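Local coordinates for ABC transporter, substrate binding protein (Mannopine) (Agrobacterium fabrum, PDB 5L9S) that serves as the periplasmic solute-binding component of an ABC transporter, probably for the opine mannopine, and was crystallised in its open, unliganded form, at residues E2-I7 against K33-S38; S110-Y115 against D229-V234; D129-A134 against R176-L181; S272-S277 against T291-A296. One frame throughout, in Å; residues are numbered along the deposited sequence.

From the N terminus, interaction 1 closes the first loop: strands 4-9 and 33-38 meet in parallel once helix 12-30 has carried the chain across. Interaction 2 closes a much longer loop near the middle of the molecule, joining strand 103-116 to strand 224-240. Interaction 3 is nested inside that loop, holding the turn after helix 127-130 against helix 171-181; the two touch through Leu113 and Met130. Interaction 4 follows in series and links the loop after helix 261-271 to the lead-in of helix 295-300, packing on interaction 2 at Leu233-Thr274 and Ser110-Pro293. Interactions 1 and 3 lie on opposite sides of the chain's centre, their own centres 49 Å apart.

Interaction 1: residues E2-I7 against K33-S38; sequences EQRVVI and KVVTVS
Lys33 opens the pairing with Gln3 and Val5. Its N donates to Gln3 O (3.2 Å), whereas its own O receives Val5 N (2.8 Å). Lys33 and Arg4 share a face of the sheet; with CG anti to the backbone N (chi1 -170°) the lysine chain extends there, bent at chi3. Arg4 NH1 and Lys33 NZ stay 4.8 Å apart, a pair of like charges that probably repel mildly. Val34 turns to the other face, where its CG1 lies alongside Ile7 CG2 at 3.8 Å, both side chains pointing the same way. Val35 again uses both backbone groups: its N donates to Val5 O (2.8 Å) and its O accepts Ile7 N (2.9 Å). On the face of Arg4 and Lys33, Val35 CG2 meets Arg4 NH1 at 3.5 Å. Thr36 sets its methyl CG2 against Ile7 CG2, leaving OG1 to bond to Arg19. Val37 N donates to Ile7 O, the ladder runs on through Thr9, and Val37 CG2 packs on Val6 CG2 at 3.7 Å. These are the two strands of a beta-alpha-beta unit: the connecting helix 12-30 lays Phe23 against Ile7, Val34 and Thr36, helix 247-258 reaches Val5 and Val34, Trp59 touches Val6 and Val37, and strand 61-65 also pairs with strand 4-9.

Interaction 2: residues S110-Y115 against D229-V234; sequences STLLAY and DGAFLV. With ACT (acetate ion), chain C.
Leu233 holds CG anti to its backbone N (chi1 -163°), and chi2 of 70° then brings CD1 to within 3.3 Å of Ser110 OG; the hydroxyl is itself turned back beside the Ser110 N (chi1 -65°). This polar-on-methyl touch sits at a non-hydrogen-bonded pair of the antiparallel ladder. One step on, Thr111 and Phe232 form the hydrogen-bonded pair. Phe232 N donates to Thr111 O at 2.8 Å, and Thr111 N returns a 3.0 Å bond to Phe232 O. Thr111 OG1 lies beside its own backbone N and meets water 1 (2.6 Å), which bridges it to the same Phe232 O (2.9 Å). That carbonyl also receives the CA-H of Ser110, with CA 3.2 Å from the oxygen. On the Thr111 side of the sheet Phe232 CD2 lies near Thr111 O, and the ring takes Gly230 O over one face near its rim; Trp127 meets the ring and donates NE1 to that glycine oxygen. Ala231 CB abuts Leu112 CB at 3.8 Å, next to the corner that the 229-234 segment turns at 229-230. At the far end Tyr115 OH donates to acetate OXT (2.9 Å) at the edge of its ring, the acetate probably coming from the crystallisation liquor. Between these segments two backbone bonds thus set the register; water 1 adds a second link at the Thr111-Phe232 pair, and water 2 joins Leu113 N to Asp229 O at the corner, where these residues make no direct backbone bond to each other.

Interaction 3: residues D129-A134 against R176-L181; sequences DMWDLA and RKLDEL
Trp131 is sandwiched between two side chains of helix 171-181. Over one face, Leu181 CD2 stands 3.5 Å from the centroid of the six-membered ring, only 10° off its normal. Over the opposite face runs the aliphatic part of Lys177, bent at chi2 (73°) and carrying CE to 3.9 Å from the five-membered centroid. Both are CH-pi contacts. At the edge, NE1 donates to Lys177 O at 2.8 Å; the oxygen lies in the indole plane, yet the donor stands 62° out of the carbonyl plane. The ring is therefore fixed in tilt by its two faces and in rotation by this bond. Further along, Leu178 CD2 comes within 4.0 Å of Trp131 CZ2, and Leu181 CD1 rests on Met130 O at 3.5 Å. In the next shell, Glu180 OE2 forms a weak salt bridge with Lys177 NZ (3.5 Å), probably helping to hold the lysine chain. Arg140 NH1 bonds to Met130 O, and Phe142 of strand 140-143 touches both Met130 and Leu181. The whole is tryptophan-mediated packing of a loop on residues 176-181 of a helix, within one lobe of the two-lobed periplasmic binding protein fold.

Interaction 4: residues S272-S277 against T291-A296; sequences SCTPPS and TLPSAA
Thr274 OG1 meets Pro293 twice, through a water and by direct contact. Water 3 lies 2.6 Å from this hydroxyl and donates to Pro293 O at 2.9 Å, while Pro293 CG of the same residue lies 3.6 Å from OG1, with the neighbouring ring carbon CD close behind. The torsion of Thr274 (chi1 -65°) sets OG1 beside its own backbone N and opposite the carbonyl carbon, which turns it to the proline. The two side chains cross at a slant, and the polar link between the segments is this single water bridge. The other half of the contact belongs to Leu292, whose methyls rest on backbone oxygens: CD2 lies 3.7 Å from Ser272 O, and both CD1 and CD2 lie 3.9 Å from Cys273 O. An aliphatic tip thus packs on the chain where it leaves helix 261-271, at a Ser272 of positive phi. The Cys273-Cys268 disulfide ties that exit back to the helix. Downstream, Ser277 caps helix 278-283 weakly, through Ala280 N, and also bonds to Asp93, whereas Ser294 caps helix 295-300 and its N donates to Asp297 OD2, a capping box. Around the contact, Thr274 pairs by backbone with Ser108 and touches Ile281 of helix 278-283, Leu292 packs on Met284, and helix 211-219 sends Lys215 to Ser272 and Leu292 and Leu211 to Pro293.

Interaction 1: residues E2-I7 against K33-S38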
loop_
_atom_site.group_PDB
_atom_site.type_symbol
_atom_site.label_atom_id
_atom_site.label_comp_id
_atom_site.label_asym_id
_atom_site.label_seq_id
_atom_site.Cartn_x
_atom_site.Cartn_y
_atom_site.Cartn_z
ATOM N N GLU A 2 -1.286 1.582 35.628
ATOM C CA GLU A 2 -2.120 0.504 35.072
ATOM C C GLU A 2 -2.223 0.794 33.553
ATOM O O GLU A 2 -3.301 0.732 32.948
ATOM C CB GLU A 2 -3.509 0.447 35.765
ATOM C CG GLU A 2 -4.208 1.788 35.954
ATOM C CD GLU A 2 -5.590 1.711 36.569
ATOM O OE1 GLU A 2 -5.695 1.431 37.788
ATOM O OE2 GLU A 2 -6.572 1.961 35.830
ATOM N N GLN A 3 -1.047 1.110 32.960
ATOM C CA GLN A 3 -0.820 1.559 31.593
ATOM C C GLN A 3 -1.315 0.634 30.510
ATOM O O GLN A 3 -1.149 -0.584 30.580
ATOM C CB GLN A 3 0.657 1.912 31.355
ATOM C CG GLN A 3 1.113 3.238 31.996
ATOM C CD GLN A 3 0.002 4.225 32.332
ATOM O OE1 GLN A 3 -0.351 4.425 33.509
ATOM N NE2 GLN A 3 -0.576 4.865 31.314
ATOM N N ARG A 4 -1.922 1.263 29.491
ATOM C CA ARG A 4 -2.518 0.672 28.297
ATOM C C ARG A 4 -2.422 1.618 27.090
ATOM O O ARG A 4 -2.048 2.791 27.239
ATOM C CB ARG A 4 -3.973 0.219 28.547
ATOM C CG ARG A 4 -4.911 1.299 29.074
ATOM C CD ARG A 4 -6.283 0.761 29.427
ATOM N NE ARG A 4 -7.340 1.517 28.754
ATOM C CZ ARG A 4 -8.418 0.979 28.187
ATOM N NH1 ARG A 4 -8.612 -0.337 28.223
ATOM N NH2 ARG A 4 -9.315 1.753 27.588
ATOM N N VAL A 5 -2.694 1.060 25.880
ATOM C CA VAL A 5 -2.731 1.743 24.576
ATOM C C VAL A 5 -3.909 1.164 23.821
ATOM O O VAL A 5 -4.016 -0.060 23.722
ATOM C CB VAL A 5 -1.462 1.583 23.686
ATOM C CG1 VAL A 5 -1.510 2.551 22.518
ATOM C CG2 VAL A 5 -0.174 1.768 24.459
ATOM N N VAL A 6 -4.748 2.026 23.229
ATOM C CA VAL A 6 -5.871 1.565 22.416
ATOM C C VAL A 6 -5.594 1.888 20.942
ATOM O O VAL A 6 -5.415 3.048 20.590
ATOM C CB VAL A 6 -7.275 2.008 22.922
ATOM C CG1 VAL A 6 -7.323 3.465 23.314
ATOM C CG2 VAL A 6 -8.382 1.631 21.934
ATOM N N ILE A 7 -5.507 0.841 20.109
ATOM C CA ILE A 7 -5.240 0.928 18.679
ATOM C C ILE A 7 -6.402 0.325 17.873
ATOM O O ILE A 7 -6.895 -0.749 18.228
ATOM C CB ILE A 7 -3.829 0.327 18.286
ATOM C CG1 ILE A 7 -3.476 0.593 16.786
ATOM C CG2 ILE A 7 -3.688 -1.161 18.643
ATOM C CD1 ILE A 7 -2.011 0.431 16.396
ATOM N N LYS A 33 -0.359 -2.680 28.299
ATOM C CA LYS A 33 -1.384 -3.498 27.652
ATOM C C LYS A 33 -1.828 -2.840 26.341
ATOM O O LYS A 33 -1.989 -1.615 26.281
ATOM C CB LYS A 33 -2.565 -3.693 28.615
ATOM C CG LYS A 33 -3.625 -4.717 28.183
ATOM C CD LYS A 33 -4.797 -4.795 29.189
ATOM C CE LYS A 33 -6.129 -4.907 28.486
ATOM N NZ LYS A 33 -7.276 -4.767 29.428
ATOM N N VAL A 34 -1.993 -3.660 25.283
ATOM C CA VAL A 34 -2.449 -3.184 23.973
ATOM C C VAL A 34 -3.891 -3.657 23.764
ATOM O O VAL A 34 -4.134 -4.856 23.621
ATOM C CB VAL A 34 -1.522 -3.549 22.775
ATOM C CG1 VAL A 34 -1.924 -2.773 21.534
ATOM C CG2 VAL A 34 -0.056 -3.304 23.104
ATOM N N VAL A 35 -4.836 -2.701 23.780
ATOM C CA VAL A 35 -6.269 -2.899 23.564
ATOM C C VAL A 35 -6.529 -2.625 22.076
ATOM O O VAL A 35 -6.229 -1.529 21.583
ATOM C CB VAL A 35 -7.139 -1.983 24.491
ATOM C CG1 VAL A 35 -8.626 -2.302 24.347
ATOM C CG2 VAL A 35 -6.719 -2.117 25.947
ATOM N N THR A 36 -7.053 -3.635 21.359
ATOM C CA THR A 36 -7.345 -3.541 19.922
ATOM C C THR A 36 -8.830 -3.405 19.624
ATOM O O THR A 36 -9.655 -4.114 20.208
ATOM C CB THR A 36 -6.719 -4.695 19.139
ATOM O OG1 THR A 36 -7.062 -5.939 19.753
ATOM C CG2 THR A 36 -5.234 -4.574 19.024
ATOM N N VAL A 37 -9.168 -2.470 18.715
ATOM C CA VAL A 37 -10.541 -2.201 18.282
ATOM C C VAL A 37 -10.645 -2.467 16.767
ATOM O O VAL A 37 -9.749 -2.085 16.015
ATOM C CB VAL A 37 -11.012 -0.781 18.694
ATOM C CG1 VAL A 37 -12.466 -0.551 18.317
ATOM C CG2 VAL A 37 -10.824 -0.561 20.187
ATOM N N SER A 38 -11.699 -3.183 16.334
ATOM C CA SER A 38 -11.888 -3.510 14.919
ATOM C C SER A 38 -13.021 -2.700 14.260
ATOM O O SER A 38 -14.006 -2.349 14.928
ATOM C CB SER A 38 -12.066 -5.014 14.713
ATOM O OG SER A 38 -13.424 -5.421 14.632
#

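Interaction 2: residues S110-Y115 against D229-V234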
loop_
_atom_site.group_PDB
_atom_site.type_symbol
_atom_site.label_atom_id
_atom_site.label_comp_id
_atom_site.label_asym_id
_atom_site.label_seq_id
_atom_site.Cartn_x
_atom_site.Cartn_y
_atom_site.Cartn_z
ATOM N N SER A 110 2.181 -3.918 -2.940
ATOM C CA SER A 110 2.462 -3.607 -4.323
ATOM C C SER A 110 1.277 -3.849 -5.250
ATOM O O SER A 110 0.466 -4.750 -5.032
ATOM C CB SER A 110 3.678 -4.394 -4.808
ATOM O OG SER A 110 4.871 -4.016 -4.142
ATOM N N THR A 111 1.175 -3.004 -6.269
ATOM C CA THR A 111 0.224 -3.099 -7.375
ATOM C C THR A 111 1.197 -3.090 -8.543
ATOM O O THR A 111 1.979 -2.161 -8.693
ATOM C CB THR A 111 -0.815 -1.946 -7.409
ATOM O OG1 THR A 111 -1.482 -1.839 -6.150
ATOM C CG2 THR A 111 -1.879 -2.173 -8.458
ATOM N N LEU A 112 1.257 -4.188 -9.265
ATOM C CA LEU A 112 2.235 -4.322 -10.322
ATOM C C LEU A 112 1.714 -5.022 -11.559
ATOM O O LEU A 112 0.566 -5.470 -11.602
ATOM C CB LEU A 112 3.497 -5.066 -9.788
ATOM C CG LEU A 112 3.369 -6.234 -8.783
ATOM C CD1 LEU A 112 2.470 -7.375 -9.293
ATOM C CD2 LEU A 112 4.704 -6.769 -8.472
ATOM N N LEU A 113 2.603 -5.145 -12.542
ATOM C CA LEU A 113 2.395 -5.811 -13.796
ATOM C C LEU A 113 2.587 -7.292 -13.552
ATOM O O LEU A 113 3.654 -7.723 -13.122
ATOM C CB LEU A 113 3.426 -5.289 -14.821
ATOM C CG LEU A 113 3.491 -6.006 -16.179
ATOM C CD1 LEU A 113 2.252 -5.810 -16.955
ATOM C CD2 LEU A 113 4.622 -5.505 -16.970
ATOM N N ALA A 114 1.539 -8.058 -13.791
ATOM C CA ALA A 114 1.533 -9.503 -13.675
ATOM C C ALA A 114 1.077 -10.034 -15.039
ATOM O O ALA A 114 0.337 -9.356 -15.766
ATOM C CB ALA A 114 0.580 -9.934 -12.589
ATOM N N TYR A 115 1.576 -11.217 -15.408
ATOM C CA TYR A 115 1.310 -11.847 -16.695
ATOM C C TYR A 115 1.243 -13.378 -16.613
ATOM O O TYR A 115 1.842 -13.980 -15.713
ATOM C CB TYR A 115 2.407 -11.415 -17.702
ATOM C CG TYR A 115 3.808 -11.590 -17.160
ATOM C CD1 TYR A 115 4.419 -12.839 -17.146
ATOM C CD2 TYR A 115 4.503 -10.517 -16.611
ATOM C CE1 TYR A 115 5.669 -13.025 -16.567
ATOM C CE2 TYR A 115 5.765 -10.691 -16.033
ATOM C CZ TYR A 115 6.354 -11.945 -16.036
ATOM O OH TYR A 115 7.595 -12.146 -15.471
ATOM N N ASP A 229 9.285 -3.512 -12.000
ATOM C CA ASP A 229 9.577 -2.306 -12.762
ATOM C C ASP A 229 8.293 -1.462 -12.840
ATOM O O ASP A 229 7.262 -1.920 -13.381
ATOM C CB ASP A 229 10.093 -2.668 -14.159
ATOM C CG ASP A 229 10.796 -1.537 -14.867
ATOM O OD1 ASP A 229 10.102 -0.750 -15.554
ATOM O OD2 ASP A 229 12.051 -1.491 -14.812
ATOM N N GLY A 230 8.357 -0.277 -12.213
ATOM C CA GLY A 230 7.247 0.655 -12.122
ATOM C C GLY A 230 6.113 0.184 -11.228
ATOM O O GLY A 230 4.988 0.683 -11.347
ATOM N N ALA A 231 6.394 -0.779 -10.315
ATOM C CA ALA A 231 5.381 -1.271 -9.372
ATOM C C ALA A 231 4.994 -0.151 -8.406
ATOM O O ALA A 231 5.831 0.659 -8.038
ATOM C CB ALA A 231 5.928 -2.457 -8.588
ATOM N N PHE A 232 3.724 -0.081 -8.027
ATOM C CA PHE A 232 3.248 0.940 -7.107
ATOM C C PHE A 232 3.248 0.406 -5.668
ATOM O O PHE A 232 2.501 -0.525 -5.346
ATOM C CB PHE A 232 1.881 1.477 -7.556
ATOM C CG PHE A 232 1.883 1.983 -8.984
ATOM C CD1 PHE A 232 2.295 3.284 -9.285
ATOM C CD2 PHE A 232 1.469 1.164 -10.033
ATOM C CE1 PHE A 232 2.329 3.739 -10.609
ATOM C CE2 PHE A 232 1.491 1.630 -11.357
ATOM C CZ PHE A 232 1.933 2.906 -11.636
ATOM N N LEU A 233 4.123 0.971 -4.818
ATOM C CA LEU A 233 4.240 0.586 -3.402
ATOM C C LEU A 233 3.471 1.537 -2.536
ATOM O O LEU A 233 3.898 2.664 -2.333
ATOM C CB LEU A 233 5.701 0.493 -2.962
ATOM C CG LEU A 233 5.965 -0.273 -1.669
ATOM C CD1 LEU A 233 5.732 -1.762 -1.832
ATOM C CD2 LEU A 233 7.355 -0.011 -1.170
ATOM N N VAL A 234 2.289 1.108 -2.093
ATOM C CA VAL A 234 1.356 1.913 -1.301
ATOM C C VAL A 234 1.066 1.172 -0.014
ATOM O O VAL A 234 0.703 -0.003 -0.036
ATOM C CB VAL A 234 0.036 2.222 -2.095
ATOM C CG1 VAL A 234 -0.885 3.161 -1.317
ATOM C CG2 VAL A 234 0.333 2.817 -3.471
HETATM C C ACT C . 9.187 -15.193 -15.502
HETATM O O ACT C . 8.473 -15.101 -14.447
HETATM O OXT ACT C . 9.121 -14.422 -16.509
HETATM C CH3 ACT C . 10.236 -16.342 -15.571
HETATM O O HOH W 1 -0.185 -0.456 -4.345
HETATM O O HOH W 2 5.169 -3.390 -11.954
#

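Interaction 3: residues D129-A134 against R176-L181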
loop_
_atom_site.group_PDB
_atom_site.type_symbol
_atom_site.label_atom_id
_atom_site.label_comp_id
_atom_site.label_asym_id
_atom_site.label_seq_id
_atom_site.Cartn_x
_atom_site.Cartn_y
_atom_site.Cartn_z
ATOM N N ASP A 129 5.510 -2.435 -22.175
ATOM C CA ASP A 129 5.238 -3.749 -22.746
ATOM C C ASP A 129 3.752 -4.105 -22.637
ATOM O O ASP A 129 3.225 -4.770 -23.528
ATOM C CB ASP A 129 6.096 -4.816 -22.073
ATOM C CG ASP A 129 7.600 -4.735 -22.278
ATOM O OD1 ASP A 129 8.049 -4.118 -23.306
ATOM O OD2 ASP A 129 8.332 -5.346 -21.468
ATOM N N MET A 130 3.064 -3.627 -21.572
ATOM C CA MET A 130 1.612 -3.828 -21.411
ATOM C C MET A 130 0.874 -3.177 -22.600
ATOM O O MET A 130 -0.125 -3.712 -23.077
ATOM C CB MET A 130 1.120 -3.267 -20.058
ATOM C CG MET A 130 -0.376 -3.429 -19.826
ATOM S SD MET A 130 -0.781 -3.705 -18.100
ATOM C CE MET A 130 -2.417 -4.025 -18.200
ATOM N N TRP A 131 1.425 -2.077 -23.130
ATOM C CA TRP A 131 0.859 -1.374 -24.281
ATOM C C TRP A 131 1.351 -1.937 -25.627
ATOM O O TRP A 131 0.903 -1.481 -26.678
ATOM C CB TRP A 131 1.183 0.116 -24.193
ATOM C CG TRP A 131 0.066 0.937 -23.630
ATOM C CD1 TRP A 131 -0.805 1.734 -24.322
ATOM C CD2 TRP A 131 -0.302 1.045 -22.245
ATOM N NE1 TRP A 131 -1.685 2.338 -23.452
ATOM C CE2 TRP A 131 -1.397 1.936 -22.170
ATOM C CE3 TRP A 131 0.173 0.455 -21.060
ATOM C CZ2 TRP A 131 -2.014 2.260 -20.958
ATOM C CZ3 TRP A 131 -0.435 0.783 -19.858
ATOM C CH2 TRP A 131 -1.523 1.664 -19.817
ATOM N N ASP A 132 2.280 -2.904 -25.598
ATOM C CA ASP A 132 2.883 -3.502 -26.796
ATOM C C ASP A 132 2.180 -4.821 -27.156
ATOM O O ASP A 132 2.655 -5.900 -26.823
ATOM C CB ASP A 132 4.390 -3.700 -26.540
ATOM C CG ASP A 132 5.289 -3.873 -27.733
ATOM O OD1 ASP A 132 4.794 -4.315 -28.782
ATOM O OD2 ASP A 132 6.511 -3.602 -27.598
ATOM N N LEU A 133 1.034 -4.712 -27.843
ATOM C CA LEU A 133 0.193 -5.843 -28.277
ATOM C C LEU A 133 0.825 -6.661 -29.391
ATOM O O LEU A 133 0.492 -7.848 -29.549
ATOM C CB LEU A 133 -1.192 -5.355 -28.706
ATOM C CG LEU A 133 -1.985 -4.652 -27.626
ATOM C CD1 LEU A 133 -2.957 -3.685 -28.236
ATOM C CD2 LEU A 133 -2.645 -5.643 -26.684
ATOM N N ALA A 134 1.736 -6.032 -30.160
ATOM C CA ALA A 134 2.491 -6.690 -31.216
ATOM C C ALA A 134 3.358 -7.834 -30.622
ATOM O O ALA A 134 3.137 -9.000 -30.957
ATOM C CB ALA A 134 3.364 -5.674 -31.940
ATOM N N ARG A 176 -5.052 9.788 -23.104
ATOM C CA ARG A 176 -4.708 9.654 -24.527
ATOM C C ARG A 176 -4.046 8.271 -24.725
ATOM O O ARG A 176 -4.429 7.532 -25.635
ATOM C CB ARG A 176 -3.723 10.770 -24.928
ATOM C CG ARG A 176 -4.096 11.631 -26.120
ATOM C CD ARG A 176 -3.003 12.687 -26.326
ATOM N NE ARG A 176 -3.228 13.803 -25.426
ATOM C CZ ARG A 176 -2.309 14.538 -24.799
ATOM N NH1 ARG A 176 -1.011 14.275 -24.948
ATOM N NH2 ARG A 176 -2.680 15.534 -24.010
ATOM N N LYS A 177 -3.097 7.912 -23.826
ATOM C CA LYS A 177 -2.398 6.629 -23.849
ATOM C C LYS A 177 -3.360 5.464 -23.575
ATOM O O LYS A 177 -3.301 4.457 -24.297
ATOM C CB LYS A 177 -1.186 6.620 -22.891
ATOM C CG LYS A 177 -0.217 5.421 -23.051
ATOM C CD LYS A 177 0.653 5.497 -24.314
ATOM C CE LYS A 177 1.623 4.354 -24.443
ATOM N NZ LYS A 177 2.208 4.285 -25.809
ATOM N N LEU A 178 -4.265 5.616 -22.558
ATOM C CA LEU A 178 -5.262 4.601 -22.202
ATOM C C LEU A 178 -6.184 4.240 -23.331
ATOM O O LEU A 178 -6.545 3.073 -23.431
ATOM C CB LEU A 178 -6.077 4.978 -20.978
ATOM C CG LEU A 178 -5.500 4.474 -19.687
ATOM C CD1 LEU A 178 -6.070 5.217 -18.513
ATOM C CD2 LEU A 178 -5.691 2.963 -19.544
ATOM N N ASP A 179 -6.561 5.229 -24.188
ATOM C CA ASP A 179 -7.438 5.046 -25.354
ATOM C C ASP A 179 -6.839 4.066 -26.373
ATOM O O ASP A 179 -7.583 3.279 -26.959
ATOM C CB ASP A 179 -7.811 6.405 -26.008
ATOM C CG ASP A 179 -8.841 7.271 -25.270
ATOM O OD1 ASP A 179 -9.896 6.725 -24.848
ATOM O OD2 ASP A 179 -8.635 8.512 -25.202
ATOM N N GLU A 180 -5.493 4.078 -26.542
ATOM C CA GLU A 180 -4.759 3.180 -27.442
ATOM C C GLU A 180 -4.918 1.719 -27.021
ATOM O O GLU A 180 -4.943 0.833 -27.883
ATOM C CB GLU A 180 -3.257 3.493 -27.437
ATOM C CG GLU A 180 -2.867 4.865 -27.944
ATOM C CD GLU A 180 -1.368 5.113 -27.976
ATOM O OE1 GLU A 180 -0.977 6.298 -28.086
ATOM O OE2 GLU A 180 -0.587 4.134 -27.885
ATOM N N LEU A 181 -5.013 1.475 -25.703
ATOM C CA LEU A 181 -5.104 0.139 -25.129
ATOM C C LEU A 181 -6.520 -0.358 -24.821
ATOM O O LEU A 181 -6.738 -1.571 -24.841
ATOM C CB LEU A 181 -4.234 0.076 -23.855
ATOM C CG LEU A 181 -3.837 -1.308 -23.334
ATOM C CD1 LEU A 181 -2.984 -2.078 -24.358
ATOM C CD2 LEU A 181 -3.109 -1.187 -22.010
#

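Interaction 4: residues S272-S277 against T291-A296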
loop_
_atom_site.group_PDB
_atom_site.type_symbol
_atom_site.label_atom_id
_atom_site.label_comp_id
_atom_site.label_asym_id
_atom_site.label_seq_id
_atom_site.Cartn_x
_atom_site.Cartn_y
_atom_site.Cartn_z
ATOM N N SER A 272 2.616 -10.841 3.727
ATOM C CA SER A 272 3.174 -10.689 2.360
ATOM C C SER A 272 3.253 -9.214 1.909
ATOM O O SER A 272 2.801 -8.837 0.826
ATOM C CB SER A 272 2.420 -11.554 1.342
ATOM O OG SER A 272 2.554 -12.941 1.616
ATOM N N CYS A 273 3.856 -8.393 2.755
ATOM C CA CYS A 273 4.015 -6.966 2.507
ATOM C C CYS A 273 5.454 -6.567 2.670
ATOM O O CYS A 273 6.267 -7.372 3.126
ATOM C CB CYS A 273 3.099 -6.153 3.417
ATOM S SG CYS A 273 3.044 -6.734 5.135
ATOM N N THR A 274 5.773 -5.331 2.246
ATOM C CA THR A 274 7.096 -4.735 2.334
ATOM C C THR A 274 7.177 -3.903 3.617
ATOM O O THR A 274 6.490 -2.884 3.707
ATOM C CB THR A 274 7.376 -3.947 1.039
ATOM O OG1 THR A 274 7.429 -4.890 -0.033
ATOM C CG2 THR A 274 8.669 -3.133 1.078
ATOM N N PRO A 275 8.005 -4.295 4.607
ATOM C CA PRO A 275 8.143 -3.473 5.827
ATOM C C PRO A 275 8.981 -2.213 5.563
ATOM O O PRO A 275 9.778 -2.242 4.605
ATOM C CB PRO A 275 8.829 -4.425 6.826
ATOM C CG PRO A 275 9.584 -5.366 5.989
ATOM C CD PRO A 275 8.888 -5.479 4.653
ATOM N N PRO A 276 8.864 -1.122 6.394
ATOM C CA PRO A 276 9.663 0.090 6.130
ATOM C C PRO A 276 11.174 -0.042 6.361
ATOM O O PRO A 276 11.922 0.796 5.893
ATOM C CB PRO A 276 9.026 1.131 7.065
ATOM C CG PRO A 276 8.513 0.338 8.204
ATOM C CD PRO A 276 7.968 -0.904 7.549
ATOM N N SER A 277 11.611 -1.061 7.119
ATOM C CA SER A 277 13.009 -1.312 7.445
ATOM C C SER A 277 13.682 -2.129 6.348
ATOM O O SER A 277 13.132 -3.122 5.887
ATOM C CB SER A 277 13.110 -2.011 8.803
ATOM O OG SER A 277 14.414 -2.456 9.132
ATOM N N THR A 291 8.988 -13.786 -3.217
ATOM C CA THR A 291 7.803 -13.200 -3.825
ATOM C C THR A 291 7.618 -11.709 -3.479
ATOM O O THR A 291 6.517 -11.184 -3.640
ATOM C CB THR A 291 6.567 -14.058 -3.473
ATOM O OG1 THR A 291 6.464 -14.217 -2.065
ATOM C CG2 THR A 291 6.600 -15.425 -4.096
ATOM N N LEU A 292 8.678 -11.017 -3.015
ATOM C CA LEU A 292 8.580 -9.612 -2.612
ATOM C C LEU A 292 9.698 -8.798 -3.220
ATOM O O LEU A 292 10.764 -9.368 -3.446
ATOM C CB LEU A 292 8.619 -9.486 -1.075
ATOM C CG LEU A 292 7.397 -10.017 -0.333
ATOM C CD1 LEU A 292 7.715 -10.367 1.068
ATOM C CD2 LEU A 292 6.272 -9.050 -0.359
ATOM N N PRO A 293 9.518 -7.469 -3.470
ATOM C CA PRO A 293 10.640 -6.687 -4.021
ATOM C C PRO A 293 11.783 -6.569 -2.998
ATOM O O PRO A 293 11.591 -6.552 -1.762
ATOM C CB PRO A 293 10.015 -5.310 -4.284
ATOM C CG PRO A 293 8.883 -5.219 -3.308
ATOM C CD PRO A 293 8.321 -6.615 -3.264
ATOM N N SER A 294 13.001 -6.480 -3.499
ATOM C CA SER A 294 14.165 -6.293 -2.639
ATOM C C SER A 294 14.216 -4.807 -2.222
ATOM O O SER A 294 13.453 -4.014 -2.772
ATOM C CB SER A 294 15.420 -6.663 -3.417
ATOM O OG SER A 294 15.613 -5.689 -4.427
ATOM N N ALA A 295 15.142 -4.420 -1.342
ATOM C CA ALA A 295 15.334 -3.020 -0.979
ATOM C C ALA A 295 15.850 -2.204 -2.210
ATOM O O ALA A 295 15.421 -1.068 -2.396
ATOM C CB ALA A 295 16.301 -2.894 0.190
ATOM N N ALA A 296 16.687 -2.796 -3.079
ATOM C CA ALA A 296 17.158 -2.118 -4.309
ATOM C C ALA A 296 16.003 -1.904 -5.339
ATOM O O ALA A 296 16.023 -0.911 -6.069
ATOM C CB ALA A 296 18.298 -2.887 -4.943
HETATM O O HOH W 3 9.500 -6.399 0.186
#